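PDB 6ANS: uncharacterized protein from Burkholderia cenocepacia, which is of unknown function but belongs to the DUF1214 family and holds a phosphate ion, probably from the crystallisation liquor, between tyrosine and arginine side chains. Local coordinates for residues His97-Ile102 / Asp317-Asp322; Leu259-Gln264 / Tyr277-Cys282; Leu291-Asp296 / Ile363-Val368; Val340-Thr345 / Leu353-His358. One frame throughout, in Å; residues are numbered along the deposited sequence.

Contact 1. Residues His97-Ile102 / Asp317-Asp322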
# COMPACT_ATOMS: atom_id res chain seq x y z
N HIS A 97 2.35 -8.34 -3.74
CA HIS A 97 1.58 -8.86 -2.62
C HIS A 97 0.19 -9.23 -3.13
O HIS A 97 -0.03 -9.38 -4.33
CB HIS A 97 1.55 -7.83 -1.47
CG HIS A 97 1.12 -6.47 -1.92
ND1 HIS A 97 -0.20 -6.11 -2.09
CD2 HIS A 97 1.85 -5.38 -2.30
CE1 HIS A 97 -0.27 -4.86 -2.51
NE2 HIS A 97 0.96 -4.39 -2.64
N GLU A 98 -0.77 -9.29 -2.21
CA GLU A 98 -2.09 -9.80 -2.57
C GLU A 98 -2.79 -8.92 -3.59
O GLU A 98 -3.59 -9.43 -4.37
CB GLU A 98 -2.96 -9.95 -1.32
CG GLU A 98 -2.49 -11.01 -0.35
CD GLU A 98 -1.44 -10.48 0.61
OE1 GLU A 98 -1.05 -9.28 0.50
OE2 GLU A 98 -1.01 -11.26 1.49
N THR A 99 -2.53 -7.61 -3.61
CA THR A 99 -3.28 -6.72 -4.50
C THR A 99 -2.40 -5.92 -5.46
O THR A 99 -2.89 -4.96 -6.06
CB THR A 99 -4.17 -5.76 -3.71
OG1 THR A 99 -3.35 -4.84 -2.98
CG2 THR A 99 -5.13 -6.51 -2.74
N ALA A 100 -1.14 -6.29 -5.64
CA ALA A 100 -0.29 -5.66 -6.66
C ALA A 100 0.78 -6.66 -7.03
O ALA A 100 1.48 -7.16 -6.14
CB ALA A 100 0.36 -4.37 -6.14
N LYS A 101 0.92 -6.95 -8.33
CA LYS A 101 1.66 -8.14 -8.75
C LYS A 101 2.48 -7.89 -10.01
O LYS A 101 2.01 -7.22 -10.94
CB LYS A 101 0.70 -9.31 -8.96
CG LYS A 101 -0.02 -9.76 -7.68
CD LYS A 101 -1.05 -10.86 -7.95
CE LYS A 101 -1.75 -11.30 -6.65
NZ LYS A 101 -2.66 -12.44 -6.90
N ILE A 102 3.69 -8.44 -10.05
CA ILE A 102 4.62 -8.24 -11.16
C ILE A 102 5.34 -9.54 -11.49
O ILE A 102 5.95 -10.16 -10.61
CB ILE A 102 5.67 -7.16 -10.84
CG1 ILE A 102 5.05 -5.78 -10.67
CG2 ILE A 102 6.76 -7.14 -11.94
CD1 ILE A 102 6.05 -4.73 -10.16
N ASP A 317 -5.95 -14.93 -7.89
CA ASP A 317 -6.14 -14.37 -6.55
C ASP A 317 -6.11 -15.48 -5.51
O ASP A 317 -7.14 -16.06 -5.14
CB ASP A 317 -7.44 -13.57 -6.48
CG ASP A 317 -7.61 -12.87 -5.12
OD1 ASP A 317 -6.72 -13.02 -4.25
OD2 ASP A 317 -8.63 -12.17 -4.93
N TYR A 318 -4.91 -15.75 -4.98
CA TYR A 318 -4.75 -16.85 -4.04
C TYR A 318 -5.41 -16.60 -2.68
O TYR A 318 -5.39 -17.52 -1.84
CB TYR A 318 -3.28 -17.18 -3.85
CG TYR A 318 -2.40 -15.98 -3.55
CD1 TYR A 318 -2.21 -15.54 -2.24
CD2 TYR A 318 -1.77 -15.28 -4.59
CE1 TYR A 318 -1.41 -14.43 -1.97
CE2 TYR A 318 -0.98 -14.17 -4.33
CZ TYR A 318 -0.79 -13.75 -3.02
OH TYR A 318 0.02 -12.66 -2.77
N ARG A 319 -5.94 -15.40 -2.42
CA ARG A 319 -6.77 -15.23 -1.23
C ARG A 319 -8.06 -16.03 -1.35
O ARG A 319 -8.63 -16.45 -0.34
CB ARG A 319 -7.13 -13.76 -1.01
CG ARG A 319 -5.96 -12.84 -0.69
CD ARG A 319 -6.37 -11.36 -0.79
NE ARG A 319 -7.00 -11.02 -2.07
CZ ARG A 319 -7.53 -9.83 -2.36
NH1 ARG A 319 -7.49 -8.84 -1.48
NH2 ARG A 319 -8.11 -9.61 -3.54
N HIS A 320 -8.53 -16.27 -2.57
CA HIS A 320 -9.83 -16.90 -2.75
C HIS A 320 -9.86 -18.10 -3.67
O HIS A 320 -10.90 -18.76 -3.75
CB HIS A 320 -10.84 -15.88 -3.30
CG HIS A 320 -11.03 -14.70 -2.40
ND1 HIS A 320 -10.45 -13.47 -2.63
CD2 HIS A 320 -11.74 -14.58 -1.25
CE1 HIS A 320 -10.80 -12.64 -1.67
NE2 HIS A 320 -11.58 -13.29 -0.82
N PHE A 321 -8.78 -18.39 -4.38
CA PHE A 321 -8.74 -19.52 -5.29
C PHE A 321 -7.46 -20.30 -5.03
O PHE A 321 -6.44 -19.72 -4.64
CB PHE A 321 -8.80 -19.07 -6.78
CG PHE A 321 -10.01 -18.25 -7.12
CD1 PHE A 321 -11.24 -18.85 -7.35
CD2 PHE A 321 -9.91 -16.87 -7.25
CE1 PHE A 321 -12.36 -18.08 -7.68
CE2 PHE A 321 -11.01 -16.09 -7.58
CZ PHE A 321 -12.24 -16.69 -7.80
N ASP A 322 -7.52 -21.61 -5.25
CA ASP A 322 -6.35 -22.49 -5.12
C ASP A 322 -5.59 -22.44 -6.44
O ASP A 322 -5.88 -23.19 -7.37
CB ASP A 322 -6.78 -23.91 -4.77
CG ASP A 322 -7.59 -23.98 -3.49
OD1 ASP A 322 -7.22 -23.28 -2.52
OD2 ASP A 322 -8.60 -24.71 -3.45
O HOH W 1 1.62 -11.59 -4.60
O HOH W 2 -4.02 -12.20 -4.42
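K101 and Y318 run past each other in opposite senses, the lysine NZ coming to 3.5 Å from CE2 of the tyrosine ring. Beyond CG the lysine chain is fully extended, which carries its ammonium group across to S315 and to a water. That water donates to E98 O and to D317 OD1 and accepts from K101 NZ at 2.8 Å, so it joins the two loops at one point. Y318 takes the uncommon first torsion that places CG between its backbone N and carbonyl carbon (chi1 50°), and the ring swings toward residues 97-102; its OH meets a second water 2.7 Å away. The contact joins a type I turn, H97 to A100, in the loop before strand 109-115 to an Asx turn in which R319 N donates to D317 OD1. R319 also grips D317 side-on, NE to OD1 at 3.0 Å and NH2 to OD2 at 3.0 Å, while H320 ND1 reaches OD2 from the face opposite R319 NH2. Held this way, the arginine lays its CD against E98 CB at 3.7 Å and its NH1 near T99 CG2 at 3.5 Å. H320 also meets W89 of the second subunit edge-to-face.

Contact 2. Residues Leu259-Gln264 / Tyr277-Cys282. With EDO (1,2-ethanediol), chain H; PO4 (phosphate ion), chain E.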
# COMPACT_ATOMS: atom_id res chain seq x y z
N LEU A 259 5.20 -26.55 -20.87
CA LEU A 259 5.91 -25.84 -19.80
C LEU A 259 7.41 -26.04 -19.95
O LEU A 259 8.06 -26.65 -19.09
CB LEU A 259 5.41 -26.32 -18.44
CG LEU A 259 5.74 -25.48 -17.22
CD1 LEU A 259 5.43 -24.03 -17.52
CD2 LEU A 259 4.91 -25.98 -16.02
N PRO A 260 8.01 -25.51 -21.02
CA PRO A 260 9.43 -25.71 -21.24
C PRO A 260 10.27 -24.92 -20.25
O PRO A 260 9.78 -23.93 -19.68
CB PRO A 260 9.64 -25.21 -22.68
CG PRO A 260 8.61 -24.16 -22.84
CD PRO A 260 7.41 -24.64 -22.05
N PRO A 261 11.52 -25.33 -20.03
CA PRO A 261 12.43 -24.52 -19.21
C PRO A 261 12.61 -23.14 -19.81
O PRO A 261 12.70 -22.98 -21.03
CB PRO A 261 13.75 -25.32 -19.25
CG PRO A 261 13.39 -26.69 -19.74
CD PRO A 261 12.17 -26.53 -20.60
N ALA A 262 12.69 -22.13 -18.94
CA ALA A 262 12.88 -20.76 -19.40
C ALA A 262 14.35 -20.50 -19.70
O ALA A 262 15.23 -21.29 -19.38
CB ALA A 262 12.38 -19.77 -18.35
N ASP A 263 14.59 -19.38 -20.38
CA ASP A 263 15.93 -18.83 -20.51
C ASP A 263 16.36 -18.36 -19.12
O ASP A 263 15.92 -17.30 -18.66
CB ASP A 263 15.93 -17.70 -21.53
CG ASP A 263 17.31 -17.05 -21.73
OD1 ASP A 263 18.15 -17.07 -20.80
OD2 ASP A 263 17.53 -16.47 -22.81
N GLN A 264 17.22 -19.13 -18.45
CA GLN A 264 17.53 -18.84 -17.05
C GLN A 264 18.25 -17.49 -16.90
O GLN A 264 17.91 -16.70 -16.03
CB GLN A 264 18.35 -19.97 -16.44
CG GLN A 264 17.64 -21.34 -16.46
CD GLN A 264 16.26 -21.29 -15.77
OE1 GLN A 264 16.10 -20.71 -14.69
NE2 GLN A 264 15.26 -21.89 -16.41
N TYR A 277 15.41 -22.21 -10.52
CA TYR A 277 15.30 -22.61 -11.92
C TYR A 277 13.84 -22.45 -12.32
O TYR A 277 12.95 -23.03 -11.69
CB TYR A 277 15.78 -24.06 -12.08
CG TYR A 277 16.00 -24.50 -13.50
CD1 TYR A 277 14.96 -25.06 -14.23
CD2 TYR A 277 17.26 -24.41 -14.09
CE1 TYR A 277 15.16 -25.50 -15.53
CE2 TYR A 277 17.47 -24.85 -15.40
CZ TYR A 277 16.41 -25.39 -16.11
OH TYR A 277 16.58 -25.83 -17.40
N TYR A 278 13.60 -21.63 -13.35
CA TYR A 278 12.26 -21.21 -13.73
C TYR A 278 11.76 -21.93 -14.98
O TYR A 278 12.54 -22.23 -15.90
CB TYR A 278 12.22 -19.71 -14.00
CG TYR A 278 12.58 -18.81 -12.83
CD1 TYR A 278 11.57 -18.26 -12.02
CD2 TYR A 278 13.90 -18.46 -12.57
CE1 TYR A 278 11.89 -17.42 -10.96
CE2 TYR A 278 14.22 -17.62 -11.50
CZ TYR A 278 13.21 -17.10 -10.70
OH TYR A 278 13.50 -16.25 -9.66
N TYR A 279 10.45 -22.18 -15.01
CA TYR A 279 9.70 -22.52 -16.22
C TYR A 279 8.55 -21.54 -16.35
O TYR A 279 7.79 -21.34 -15.40
CB TYR A 279 9.13 -23.95 -16.17
CG TYR A 279 10.13 -25.03 -15.82
CD1 TYR A 279 10.52 -25.98 -16.76
CD2 TYR A 279 10.65 -25.13 -14.54
CE1 TYR A 279 11.43 -26.99 -16.44
CE2 TYR A 279 11.57 -26.14 -14.21
CZ TYR A 279 11.95 -27.06 -15.16
OH TYR A 279 12.83 -28.06 -14.83
N HIS A 280 8.43 -20.91 -17.53
CA HIS A 280 7.35 -19.98 -17.83
C HIS A 280 6.64 -20.42 -19.10
O HIS A 280 7.29 -20.76 -20.09
CB HIS A 280 7.86 -18.54 -18.03
CG HIS A 280 8.42 -17.89 -16.80
ND1 HIS A 280 7.64 -17.51 -15.72
CD2 HIS A 280 9.69 -17.50 -16.49
CE1 HIS A 280 8.40 -16.95 -14.80
NE2 HIS A 280 9.65 -16.92 -15.24
N SER A 281 5.32 -20.34 -19.11
CA SER A 281 4.59 -20.57 -20.34
C SER A 281 3.24 -19.87 -20.28
O SER A 281 2.87 -19.28 -19.26
CB SER A 281 4.40 -22.06 -20.61
OG SER A 281 4.15 -22.30 -21.99
N CYS A 282 2.50 -19.96 -21.38
CA CYS A 282 1.11 -19.55 -21.42
C CYS A 282 0.24 -20.79 -21.58
O CYS A 282 0.70 -21.84 -22.02
CB CYS A 282 0.84 -18.54 -22.55
SG CYS A 282 0.96 -19.20 -24.22
C1 EDO H . 10.96 -13.29 -12.65
O1 EDO H . 10.69 -13.69 -11.29
C2 EDO H . 11.90 -14.29 -13.35
O2 EDO H . 11.21 -15.48 -13.76
P PO4 E . 10.55 -15.15 -8.03
O1 PO4 E . 10.78 -16.61 -7.71
O2 PO4 E . 9.26 -15.07 -8.79
O3 PO4 E . 10.48 -14.31 -6.78
O4 PO4 E . 11.72 -14.69 -8.87
O HOH W 3 9.87 -21.30 -20.10
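Y278 O is gripped by two donors from residues 259-264: A262 N at 3.0 Å and Q264 NE2 at 2.8 Å. The amide nitrogen arrives in the carbonyl plane, on a lone pair, whereas the backbone N-H is tilted from that plane. The other end of the amide accepts, Y278 N donating to Q264 OE1 at 3.0 Å and 171°. A bend at chi2 (-55°) turns the amide back over Y277, and the two planes stack only 9° apart, with NE2 3.6 Å above the ring centre. Earlier in the loop, P261 CG rests 3.8 Å from Y279 CE1, and L259 packs on Y279 CB. A water accepts from H280 N and donates to P260 O. Strand 276-284 is outermost in its antiparallel sheet within the chain, and the loop leading into helix 264-269 covers this edge. Y278 OH binds a phosphate and H280 NE2 an ethanediol, both probably from the crystallisation liquor; R366, R194 and Y111 complete the phosphate site. The amide of Q264 is both hydrogen-bonded and stacked, which should fix its rotation, and beside the anion site the N and O of Y278 are satisfied by Q264 and A262.

Contact 3. Residues Leu291-Asp296 / Ile363-Val368. With PO4 (phosphate ion), chain E.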
# COMPACT_ATOMS: atom_id res chain seq x y z
N LEU A 291 -5.47 -29.20 -18.13
CA LEU A 291 -4.06 -29.34 -18.43
C LEU A 291 -3.43 -30.23 -17.37
O LEU A 291 -3.43 -29.88 -16.18
CB LEU A 291 -3.36 -27.98 -18.47
CG LEU A 291 -1.89 -28.05 -18.89
CD1 LEU A 291 -1.75 -28.46 -20.36
CD2 LEU A 291 -1.18 -26.75 -18.62
N VAL A 292 -2.89 -31.38 -17.79
CA VAL A 292 -2.28 -32.34 -16.89
C VAL A 292 -0.78 -32.15 -16.94
O VAL A 292 -0.15 -32.37 -17.99
CB VAL A 292 -2.66 -33.78 -17.27
CG1 VAL A 292 -2.07 -34.77 -16.26
CG2 VAL A 292 -4.18 -33.93 -17.37
N ILE A 293 -0.19 -31.77 -15.81
CA ILE A 293 1.24 -31.54 -15.68
C ILE A 293 1.82 -32.67 -14.84
O ILE A 293 1.26 -33.02 -13.80
CB ILE A 293 1.55 -30.18 -15.04
CG1 ILE A 293 0.73 -29.06 -15.71
CG2 ILE A 293 3.04 -29.87 -15.09
CD1 ILE A 293 0.81 -27.72 -14.99
N ASP A 294 2.95 -33.23 -15.29
CA ASP A 294 3.59 -34.36 -14.64
C ASP A 294 5.09 -34.15 -14.55
O ASP A 294 5.72 -33.72 -15.52
CB ASP A 294 3.36 -35.67 -15.39
CG ASP A 294 1.97 -36.21 -15.20
OD1 ASP A 294 1.64 -36.63 -14.08
OD2 ASP A 294 1.20 -36.21 -16.18
N VAL A 295 5.65 -34.48 -13.39
CA VAL A 295 7.08 -34.71 -13.23
C VAL A 295 7.26 -36.13 -12.71
O VAL A 295 6.55 -36.55 -11.78
CB VAL A 295 7.74 -33.68 -12.28
CG1 VAL A 295 7.74 -32.29 -12.94
CG2 VAL A 295 7.03 -33.64 -10.93
N ASP A 296 8.13 -36.90 -13.37
CA ASP A 296 8.26 -38.32 -13.03
C ASP A 296 8.96 -38.52 -11.70
O ASP A 296 8.66 -39.48 -10.98
CB ASP A 296 9.00 -39.05 -14.15
CG ASP A 296 8.22 -39.04 -15.45
OD1 ASP A 296 6.98 -38.93 -15.39
OD2 ASP A 296 8.84 -39.12 -16.53
N ILE A 363 1.74 -19.39 -16.67
CA ILE A 363 2.00 -20.39 -15.64
C ILE A 363 3.50 -20.42 -15.40
O ILE A 363 4.29 -20.26 -16.33
CB ILE A 363 1.43 -21.77 -16.06
CG1 ILE A 363 1.67 -22.83 -14.98
CG2 ILE A 363 2.07 -22.25 -17.36
CD1 ILE A 363 0.89 -24.10 -15.26
N CYS A 364 3.89 -20.60 -14.13
CA CYS A 364 5.29 -20.62 -13.72
C CYS A 364 5.56 -21.77 -12.74
O CYS A 364 4.83 -21.94 -11.76
CB CYS A 364 5.68 -19.30 -13.05
SG CYS A 364 7.37 -19.24 -12.35
N TRP A 365 6.61 -22.53 -13.02
CA TRP A 365 7.09 -23.60 -12.16
C TRP A 365 8.49 -23.23 -11.67
O TRP A 365 9.30 -22.68 -12.43
CB TRP A 365 7.11 -24.93 -12.92
CG TRP A 365 7.40 -26.16 -12.07
CD1 TRP A 365 8.56 -26.44 -11.39
CD2 TRP A 365 6.52 -27.27 -11.84
NE1 TRP A 365 8.44 -27.66 -10.75
CE2 TRP A 365 7.20 -28.18 -11.01
CE3 TRP A 365 5.22 -27.58 -12.26
CZ2 TRP A 365 6.63 -29.38 -10.58
CZ3 TRP A 365 4.65 -28.77 -11.84
CH2 TRP A 365 5.36 -29.66 -11.01
N ARG A 366 8.77 -23.50 -10.39
CA ARG A 366 10.07 -23.21 -9.79
C ARG A 366 10.65 -24.46 -9.14
O ARG A 366 9.96 -25.10 -8.34
CB ARG A 366 9.98 -22.13 -8.73
CG ARG A 366 9.65 -20.73 -9.23
CD ARG A 366 9.55 -19.81 -8.03
NE ARG A 366 8.97 -18.52 -8.37
CZ ARG A 366 7.66 -18.31 -8.54
NH1 ARG A 366 6.80 -19.32 -8.40
NH2 ARG A 366 7.22 -17.10 -8.86
N TRP A 367 11.90 -24.77 -9.45
CA TRP A 367 12.76 -25.54 -8.56
C TRP A 367 13.69 -24.57 -7.83
O TRP A 367 14.31 -23.72 -8.47
CB TRP A 367 13.62 -26.57 -9.30
CG TRP A 367 12.90 -27.57 -10.16
CD1 TRP A 367 13.07 -27.75 -11.50
CD2 TRP A 367 11.94 -28.55 -9.74
NE1 TRP A 367 12.26 -28.77 -11.95
CE2 TRP A 367 11.56 -29.28 -10.89
CE3 TRP A 367 11.36 -28.87 -8.52
CZ2 TRP A 367 10.62 -30.31 -10.84
CZ3 TRP A 367 10.42 -29.90 -8.47
CH2 TRP A 367 10.06 -30.60 -9.63
N VAL A 368 13.76 -24.68 -6.51
CA VAL A 368 14.64 -23.86 -5.69
C VAL A 368 15.71 -24.76 -5.07
O VAL A 368 15.39 -25.66 -4.27
CB VAL A 368 13.86 -23.08 -4.61
CG1 VAL A 368 14.80 -22.19 -3.81
CG2 VAL A 368 12.76 -22.24 -5.26
P PO4 E . 10.55 -15.15 -8.03
O1 PO4 E . 10.78 -16.61 -7.71
O2 PO4 E . 9.26 -15.07 -8.79
O3 PO4 E . 10.48 -14.31 -6.78
O4 PO4 E . 11.72 -14.69 -8.87
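I293 and I363 meet tip to tip, their CD1 methyls 3.6 Å apart, in an entirely apolar contact between two strands of different sheets. I293 CG2 slides past W365 and lies 3.8 Å from CZ3, while V295 CG1 lies 3.9 Å from W365 CZ2, on the other side of CH2 along the same outer rim. That methyl also lies at the edge of W367, 4.1 Å from CZ2. W365 stands with CG anti to its backbone N (chi1 -171°), which sends the indole across toward strand 289-295. Among the aromatic contacts, W365 NE1 sits 3.3 Å above the W367 plane, toward the rim, and W304 stacks on W365. The axes of strands 291-295 and 363-368 approach to 11.7 Å at 12°, consistent with two sheets packed face to face. The phosphate is met on the other side of strand 360-368: R366 NE donates to phosphate O1 at 2.7 Å, and R366 NH2 to phosphate O2 at 2.9 Å. C364 SG lies over the guanidinium. The two faces of the strand thus differ in chemistry: buried hydrocarbon and indole join the sheets, while the opposite face presents an arginine that, with Y278, R194 and Y111, holds an anion.

Contact 4. Residues Val340-Thr345 / Leu353-His358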
# COMPACT_ATOMS: atom_id res chain seq x y z
N VAL A 340 -0.11 -32.39 -11.27
CA VAL A 340 -0.85 -31.16 -10.97
C VAL A 340 -1.81 -30.90 -12.13
O VAL A 340 -1.39 -30.89 -13.30
CB VAL A 340 0.08 -29.95 -10.78
CG1 VAL A 340 -0.73 -28.70 -10.50
CG2 VAL A 340 1.09 -30.20 -9.66
N ILE A 341 -3.08 -30.64 -11.81
CA ILE A 341 -4.13 -30.49 -12.82
C ILE A 341 -4.63 -29.05 -12.80
O ILE A 341 -5.07 -28.55 -11.76
CB ILE A 341 -5.29 -31.46 -12.57
CG1 ILE A 341 -4.78 -32.90 -12.41
CG2 ILE A 341 -6.34 -31.31 -13.66
CD1 ILE A 341 -4.52 -33.61 -13.70
N VAL A 342 -4.59 -28.40 -13.97
CA VAL A 342 -5.18 -27.08 -14.18
C VAL A 342 -6.57 -27.29 -14.77
O VAL A 342 -6.70 -27.90 -15.84
CB VAL A 342 -4.31 -26.23 -15.13
CG1 VAL A 342 -4.87 -24.85 -15.29
CG2 VAL A 342 -2.87 -26.16 -14.64
N ALA A 343 -7.61 -26.79 -14.09
CA ALA A 343 -8.99 -27.02 -14.51
C ALA A 343 -9.94 -26.09 -13.77
O ALA A 343 -9.56 -25.42 -12.81
CB ALA A 343 -9.40 -28.48 -14.30
N ALA A 344 -11.20 -26.07 -14.22
CA ALA A 344 -12.22 -25.22 -13.60
C ALA A 344 -12.72 -25.79 -12.28
O ALA A 344 -13.15 -25.03 -11.40
CB ALA A 344 -13.40 -25.04 -14.56
N THR A 345 -12.74 -27.11 -12.12
CA THR A 345 -13.10 -27.76 -10.87
C THR A 345 -12.10 -28.88 -10.59
O THR A 345 -11.48 -29.42 -11.51
CB THR A 345 -14.54 -28.31 -10.91
OG1 THR A 345 -14.69 -29.18 -12.04
CG2 THR A 345 -15.56 -27.19 -10.98
N LEU A 353 -4.86 -26.64 -9.79
CA LEU A 353 -4.79 -25.20 -10.02
C LEU A 353 -6.11 -24.75 -10.64
O LEU A 353 -6.47 -25.21 -11.73
CB LEU A 353 -3.60 -24.83 -10.91
CG LEU A 353 -2.22 -25.26 -10.40
CD1 LEU A 353 -1.13 -24.86 -11.38
CD2 LEU A 353 -1.93 -24.70 -8.99
N ASP A 354 -6.82 -23.85 -9.95
CA ASP A 354 -8.15 -23.39 -10.37
C ASP A 354 -8.01 -22.31 -11.44
O ASP A 354 -7.34 -21.30 -11.23
CB ASP A 354 -8.89 -22.83 -9.15
CG ASP A 354 -10.32 -22.42 -9.44
OD1 ASP A 354 -10.72 -22.33 -10.63
OD2 ASP A 354 -11.06 -22.17 -8.46
N THR A 355 -8.65 -22.52 -12.60
CA THR A 355 -8.56 -21.51 -13.67
C THR A 355 -9.33 -20.24 -13.34
O THR A 355 -9.09 -19.21 -13.98
CB THR A 355 -9.03 -22.07 -15.02
OG1 THR A 355 -10.35 -22.62 -14.90
CG2 THR A 355 -8.05 -23.14 -15.54
N ALA A 356 -10.23 -20.28 -12.36
CA ALA A 356 -10.79 -19.06 -11.76
C ALA A 356 -11.40 -18.13 -12.81
O ALA A 356 -11.17 -16.92 -12.82
CB ALA A 356 -9.72 -18.33 -10.94
N GLY A 357 -12.17 -18.72 -13.73
CA GLY A 357 -12.88 -17.95 -14.73
C GLY A 357 -12.07 -17.55 -15.94
O GLY A 357 -12.63 -16.93 -16.84
N HIS A 358 -10.78 -17.87 -15.99
CA HIS A 358 -9.92 -17.45 -17.09
C HIS A 358 -9.88 -18.50 -18.19
O HIS A 358 -9.71 -19.69 -17.90
CB HIS A 358 -8.50 -17.19 -16.61
CG HIS A 358 -8.38 -15.99 -15.73
ND1 HIS A 358 -8.95 -15.93 -14.48
CD2 HIS A 358 -7.77 -14.80 -15.92
CE1 HIS A 358 -8.70 -14.75 -13.94
NE2 HIS A 358 -7.98 -14.05 -14.79
O HOH W 4 -13.17 -22.40 -11.39
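V342 and L353 are bridged on neighbouring parallel strands, their side chains crossing at a slant with V342 CG2 3.9 Å from L353 CD1, at the tightly packed end of the contact. V340 CG1 closes on L353 CG at 3.8 Å, so the leucine, with CG anti to its carbonyl carbon (chi1 -58°), meets both valines of the neighbouring strand; V306 and L308 of the facing sheet add to this layer. V342 CG1 also touches T355 CG2 at 3.6 Å. The backbones are joined by L353 N to I341 O at 2.8 Å, A343 N to L353 O at 3.1 Å and T355 N to A343 O at 3.0 Å. These bonds set strand 351-354 at the edge of a mixed sheet. Past A343 the pairing opens out. A344 is exposed, and a water bridges its O to D354 OD1, donating to each at 2.6 Å. D354 OD1 also accepts from A356 N in an Asx turn, which leads into the type I' turn T355 to H358. There H358 ND1 donates to A356 O, and its NE2 is hydrogen-bonded to E65. Backbone bonds and apolar side chains together hold the buried end, while D354, through A356 N and a water link to A344 O, probably steadies the turn.

Contacts 3 and 4 are buried, contacts 1 and 2 only partly so. Contacts 2 and 3 share the antiparallel sheet of strands 276-284 and 360-368, whose backbones pair between them, and both reach the phosphate; contacts 3 and 4 share the mixed sheet, where strands 289-295 and 338-343 are neighbours. Contact 3 joins the two sheets by apolar side chains alone, whereas contact 4 adds an edge strand through backbone bonds and contact 2 covers an edge with a loop and a glutamine amide. Contact 1 lies between loops, and its polar links across run through waters; it touches contact 4 where D322 O meets D354 N. Both of these contacts also reach the second subunit.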